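Local coordinates for protein purine phosphoribosyltransferase (Pyrococcus horikoshii, PDB 1VDM) that probably transfers a phosphoribosyl group to purine bases, a glycosyltransferase reaction of nucleotide metabolism, at residues D50-K62 with K70-K82. Numbering follows the deposited sequence.
Sequences DIPLKVIDVKFYK and KPVITIPIHGDLK
Lys54 reaches across to Ile77, His78 and Leu81, in the chain that follows strand 70-73. Its aliphatic stem passes Ile77 and Leu81, and Lys54 NZ gives a 3.1 Å hydrogen bond to His78 O, from above the carbonyl plane. Ile77 turns CG2 back onto strand 53-61, 3.7 Å from Ile56 CB. In Ile77, CG1 is wedged between N and C (chi1 54°), and CD1 meets Ile56 CD1. Ile75 lies against Asp57, CB to CB at 3.6 Å, and Asp57 N gives a 2.8 Å bond to Ile75 O, in the carbonyl plane. Asp57 O takes weak bonds from Thr74 N and Ile75 N, so two residues oppose one: a classic beta bulge. The bent chain of Lys59, on the same face as Asp57, crosses Thr74: Lys59 NZ meets Thr74 OG1 at 2.7 Å and forms a salt bridge with Asp57 OD1, met from above the carboxylate plane. A methionine in place of Lys59 would probably leave the Asp57 carboxylate without this charged mate and Thr74 OG1 without its bond. Tyr61 crosses Val72 at about a right angle. Strands 53-61 and 70-73 form an antiparallel beta hairpin, with 70-73 at the edge of the otherwise parallel sheet of the phosphoribosyltransferase fold.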
loop_
_atom_site.group_PDB
_atom_site.type_symbol
_atom_site.label_atom_id
_atom_site.label_comp_id
_atom_site.label_asym_id
_atom_site.label_seq_id
_atom_site.Cartn_x
_atom_site.Cartn_y
_atom_site.Cartn_z
ATOM N N ASP G 50 17.712 7.084 -24.087
ATOM C CA ASP G 50 16.524 7.503 -24.825
ATOM C C ASP G 50 16.809 8.154 -26.171
ATOM O O ASP G 50 16.289 9.232 -26.461
ATOM C CB ASP G 50 15.671 8.456 -23.978
ATOM C CG ASP G 50 14.867 7.733 -22.906
ATOM O OD1 ASP G 50 14.083 8.405 -22.196
ATOM O OD2 ASP G 50 15.015 6.496 -22.770
ATOM N N ILE G 51 17.632 7.508 -26.991
ATOM C CA ILE G 51 17.931 8.046 -28.312
ATOM C C ILE G 51 16.713 7.759 -29.186
ATOM O O ILE G 51 16.090 6.702 -29.070
ATOM C CB ILE G 51 19.180 7.388 -28.936
ATOM C CG1 ILE G 51 18.965 5.882 -29.059
ATOM C CG2 ILE G 51 20.421 7.705 -28.093
ATOM C CD1 ILE G 51 20.127 5.167 -29.686
ATOM N N PRO G 52 16.361 8.694 -30.076
ATOM C CA PRO G 52 15.210 8.561 -30.974
ATOM C C PRO G 52 15.037 7.195 -31.652
ATOM O O PRO G 52 16.005 6.572 -32.084
ATOM C CB PRO G 52 15.421 9.702 -31.972
ATOM C CG PRO G 52 16.915 9.871 -31.983
ATOM C CD PRO G 52 17.235 9.794 -30.517
ATOM N N LEU G 53 13.790 6.742 -31.737
ATOM C CA LEU G 53 13.476 5.461 -32.351
ATOM C C LEU G 53 12.582 5.617 -33.576
ATOM O O LEU G 53 11.501 6.206 -33.501
ATOM C CB LEU G 53 12.775 4.543 -31.348
ATOM C CG LEU G 53 12.332 3.189 -31.908
ATOM C CD1 LEU G 53 13.558 2.357 -32.246
ATOM C CD2 LEU G 53 11.474 2.463 -30.897
ATOM N N LYS G 54 13.047 5.098 -34.707
ATOM C CA LYS G 54 12.272 5.148 -35.935
ATOM C C LYS G 54 11.820 3.727 -36.271
ATOM O O LYS G 54 12.569 2.767 -36.080
ATOM C CB LYS G 54 13.106 5.743 -37.072
ATOM C CG LYS G 54 13.252 7.252 -36.963
ATOM C CD LYS G 54 14.005 7.848 -38.138
ATOM C CE LYS G 54 14.030 9.372 -38.050
ATOM N NZ LYS G 54 12.659 9.960 -38.052
ATOM N N VAL G 55 10.586 3.590 -36.742
ATOM C CA VAL G 55 10.066 2.276 -37.076
ATOM C C VAL G 55 9.837 2.063 -38.567
ATOM O O VAL G 55 9.297 2.928 -39.264
ATOM C CB VAL G 55 8.747 2.006 -36.336
ATOM C CG1 VAL G 55 8.166 0.671 -36.770
ATOM C CG2 VAL G 55 8.994 2.007 -34.838
ATOM N N ILE G 56 10.267 0.904 -39.053
ATOM C CA ILE G 56 10.075 0.554 -40.453
ATOM C C ILE G 56 9.473 -0.846 -40.519
ATOM O O ILE G 56 9.830 -1.717 -39.726
ATOM C CB ILE G 56 11.408 0.589 -41.244
ATOM C CG1 ILE G 56 11.109 0.548 -42.746
ATOM C CG2 ILE G 56 12.300 -0.580 -40.834
ATOM C CD1 ILE G 56 12.272 0.971 -43.630
ATOM N N ASP G 57 8.539 -1.047 -41.442
ATOM C CA ASP G 57 7.901 -2.352 -41.612
ATOM C C ASP G 57 7.993 -2.750 -43.078
ATOM O O ASP G 57 7.481 -2.052 -43.958
ATOM C CB ASP G 57 6.427 -2.304 -41.179
ATOM C CG ASP G 57 5.842 -3.693 -40.893
ATOM O OD1 ASP G 57 4.688 -3.763 -40.404
ATOM O OD2 ASP G 57 6.531 -4.710 -41.148
ATOM N N VAL G 58 8.666 -3.864 -43.335
ATOM C CA VAL G 58 8.822 -4.366 -44.694
ATOM C C VAL G 58 8.039 -5.665 -44.831
ATOM O O VAL G 58 8.141 -6.554 -43.987
ATOM C CB VAL G 58 10.303 -4.621 -45.028
ATOM C CG1 VAL G 58 10.434 -5.101 -46.459
ATOM C CG2 VAL G 58 11.106 -3.347 -44.825
ATOM N N LYS G 59 7.251 -5.768 -45.891
ATOM C CA LYS G 59 6.457 -6.971 -46.103
ATOM C C LYS G 59 6.662 -7.537 -47.508
ATOM O O LYS G 59 7.025 -6.835 -48.442
ATOM C CB LYS G 59 4.985 -6.615 -45.895
ATOM C CG LYS G 59 4.350 -7.413 -44.754
ATOM C CD LYS G 59 3.251 -6.627 -44.037
ATOM C CE LYS G 59 3.655 -6.216 -42.617
ATOM N NZ LYS G 59 3.003 -4.956 -42.266
ATOM N N PHE G 60 6.440 -8.839 -47.655
ATOM C CA PHE G 60 6.657 -9.455 -48.965
ATOM C C PHE G 60 5.403 -10.166 -49.506
ATOM O O PHE G 60 4.710 -10.897 -48.807
ATOM C CB PHE G 60 7.808 -10.455 -48.834
ATOM C CG PHE G 60 9.102 -9.725 -48.639
ATOM C CD1 PHE G 60 9.565 -9.483 -47.351
ATOM C CD2 PHE G 60 9.843 -9.322 -49.737
ATOM C CE1 PHE G 60 10.777 -8.836 -47.165
ATOM C CE2 PHE G 60 11.061 -8.675 -49.542
ATOM C CZ PHE G 60 11.532 -8.430 -48.258
ATOM N N TYR G 61 5.101 -9.883 -50.795
ATOM C CA TYR G 61 4.051 -10.584 -51.521
ATOM C C TYR G 61 4.606 -11.279 -52.768
ATOM O O TYR G 61 5.720 -11.032 -53.214
ATOM C CB TYR G 61 2.979 -9.562 -51.902
ATOM C CG TYR G 61 2.559 -8.791 -50.697
ATOM C CD1 TYR G 61 2.503 -7.400 -50.746
ATOM C CD2 TYR G 61 2.176 -9.453 -49.527
ATOM C CE1 TYR G 61 2.051 -6.679 -49.651
ATOM C CE2 TYR G 61 1.734 -8.731 -48.429
ATOM C CZ TYR G 61 1.671 -7.351 -48.488
ATOM O OH TYR G 61 1.185 -6.628 -47.415
ATOM N N LYS G 62 3.801 -12.210 -53.308
ATOM C CA LYS G 62 4.288 -13.022 -54.417
ATOM C C LYS G 62 4.401 -12.218 -55.716
ATOM O O LYS G 62 5.241 -12.473 -56.569
ATOM C CB LYS G 62 3.339 -14.205 -54.604
ATOM C CG LYS G 62 3.649 -15.349 -53.637
ATOM C CD LYS G 62 4.361 -16.513 -54.327
ATOM C CE LYS G 62 3.404 -17.379 -55.154
ATOM N NZ LYS G 62 4.152 -18.092 -56.187
ATOM N N LYS G 70 8.181 -9.364 -54.170
ATOM C CA LYS G 70 8.525 -7.941 -54.161
ATOM C C LYS G 70 8.050 -7.213 -52.890
ATOM O O LYS G 70 6.923 -7.355 -52.435
ATOM C CB LYS G 70 7.943 -7.287 -55.419
ATOM C CG LYS G 70 8.508 -7.898 -56.711
ATOM C CD LYS G 70 7.578 -7.684 -57.909
ATOM C CE LYS G 70 6.311 -8.540 -57.823
ATOM N NZ LYS G 70 5.259 -7.948 -58.646
ATOM N N PRO G 71 8.997 -6.438 -52.292
ATOM C CA PRO G 71 8.834 -5.771 -50.981
ATOM C C PRO G 71 7.886 -4.570 -51.013
ATOM O O PRO G 71 7.982 -3.691 -51.865
ATOM C CB PRO G 71 10.215 -5.287 -50.544
ATOM C CG PRO G 71 11.041 -5.126 -51.812
ATOM C CD PRO G 71 10.337 -6.180 -52.793
ATOM N N VAL G 72 6.992 -4.540 -50.028
ATOM C CA VAL G 72 6.029 -3.456 -49.847
ATOM C C VAL G 72 6.220 -2.881 -48.448
ATOM O O VAL G 72 5.961 -3.555 -47.450
ATOM C CB VAL G 72 4.575 -3.958 -49.973
ATOM C CG1 VAL G 72 3.603 -2.867 -49.532
ATOM C CG2 VAL G 72 4.292 -4.368 -51.410
ATOM N N ILE G 73 6.671 -1.633 -48.382
ATOM C CA ILE G 73 6.914 -0.972 -47.106
ATOM C C ILE G 73 5.639 -0.498 -46.416
ATOM O O ILE G 73 5.092 0.552 -46.752
ATOM C CB ILE G 73 7.874 0.216 -47.288
ATOM C CG1 ILE G 73 9.215 -0.301 -47.820
ATOM C CG2 ILE G 73 8.070 0.940 -45.965
ATOM C CD1 ILE G 73 10.304 0.744 -47.912
ATOM N N THR G 74 5.186 -1.292 -45.443
ATOM C CA THR G 74 3.980 -1.017 -44.657
ATOM C C THR G 74 4.105 0.279 -43.858
ATOM O O THR G 74 3.277 1.180 -43.983
ATOM C CB THR G 74 3.694 -2.168 -43.656
ATOM O OG1 THR G 74 4.144 -3.410 -44.206
ATOM C CG2 THR G 74 2.200 -2.259 -43.348
ATOM N N ILE G 75 5.138 0.347 -43.022
ATOM C CA ILE G 75 5.401 1.519 -42.198
ATOM C C ILE G 75 6.749 2.106 -42.599
ATOM O O ILE G 75 7.796 1.497 -42.378
ATOM C CB ILE G 75 5.449 1.151 -40.707
ATOM C CG1 ILE G 75 4.136 0.485 -40.294
ATOM C CG2 ILE G 75 5.702 2.401 -39.875
ATOM C CD1 ILE G 75 4.124 0.006 -38.861
ATOM N N PRO G 76 6.739 3.305 -43.196
ATOM C CA PRO G 76 7.968 3.968 -43.633
ATOM C C PRO G 76 8.652 4.783 -42.547
ATOM O O PRO G 76 8.102 4.995 -41.468
ATOM C CB PRO G 76 7.477 4.863 -44.755
ATOM C CG PRO G 76 6.181 5.345 -44.197
ATOM C CD PRO G 76 5.557 4.072 -43.630
ATOM N N ILE G 77 9.864 5.229 -42.848
ATOM C CA ILE G 77 10.619 6.069 -41.939
ATOM C C ILE G 77 10.852 7.349 -42.728
ATOM O O ILE G 77 10.988 7.304 -43.950
ATOM C CB ILE G 77 11.975 5.431 -41.538
ATOM C CG1 ILE G 77 12.782 5.056 -42.780
ATOM C CG2 ILE G 77 11.733 4.215 -40.659
ATOM C CD1 ILE G 77 14.123 4.442 -42.458
ATOM N N HIS G 78 10.873 8.487 -42.045
ATOM C CA HIS G 78 11.077 9.758 -42.729
ATOM C C HIS G 78 12.179 10.613 -42.112
ATOM O O HIS G 78 12.858 10.182 -41.182
ATOM C CB HIS G 78 9.762 10.539 -42.770
ATOM C CG HIS G 78 8.783 10.020 -43.777
ATOM N ND1 HIS G 78 9.037 10.025 -45.132
ATOM C CD2 HIS G 78 7.542 9.496 -43.630
ATOM C CE1 HIS G 78 7.994 9.530 -45.776
ATOM N NE2 HIS G 78 7.074 9.201 -44.888
ATOM N N GLY G 79 12.344 11.829 -42.634
ATOM C CA GLY G 79 13.381 12.723 -42.143
ATOM C C GLY G 79 14.705 12.235 -42.693
ATOM O O GLY G 79 14.788 11.088 -43.126
ATOM N N ASP G 80 15.740 13.068 -42.711
ATOM C CA ASP G 80 17.016 12.586 -43.233
ATOM C C ASP G 80 17.968 12.242 -42.094
ATOM O O ASP G 80 17.824 12.737 -40.975
ATOM C CB ASP G 80 17.663 13.612 -44.172
ATOM C CG ASP G 80 18.273 14.784 -43.433
ATOM O OD1 ASP G 80 19.081 15.513 -44.051
ATOM O OD2 ASP G 80 17.942 14.979 -42.242
ATOM N N LEU G 81 18.937 11.384 -42.384
ATOM C CA LEU G 81 19.899 10.962 -41.384
ATOM C C LEU G 81 21.305 11.359 -41.794
ATOM O O LEU G 81 22.241 10.569 -41.667
ATOM C CB LEU G 81 19.829 9.447 -41.203
ATOM C CG LEU G 81 18.418 8.874 -41.077
ATOM C CD1 LEU G 81 18.503 7.374 -40.831
ATOM C CD2 LEU G 81 17.676 9.574 -39.944
ATOM N N LYS G 82 21.446 12.583 -42.292
ATOM C CA LYS G 82 22.746 13.093 -42.716
ATOM C C LYS G 82 23.636 13.281 -41.480
ATOM O O LYS G 82 23.201 13.839 -40.469
ATOM C CB LYS G 82 22.563 14.428 -43.455
ATOM C CG LYS G 82 23.802 14.930 -44.193
ATOM C CD LYS G 82 24.209 13.966 -45.301
ATOM C CE LYS G 82 25.410 14.479 -46.089
ATOM N NZ LYS G 82 25.759 13.566 -47.224
#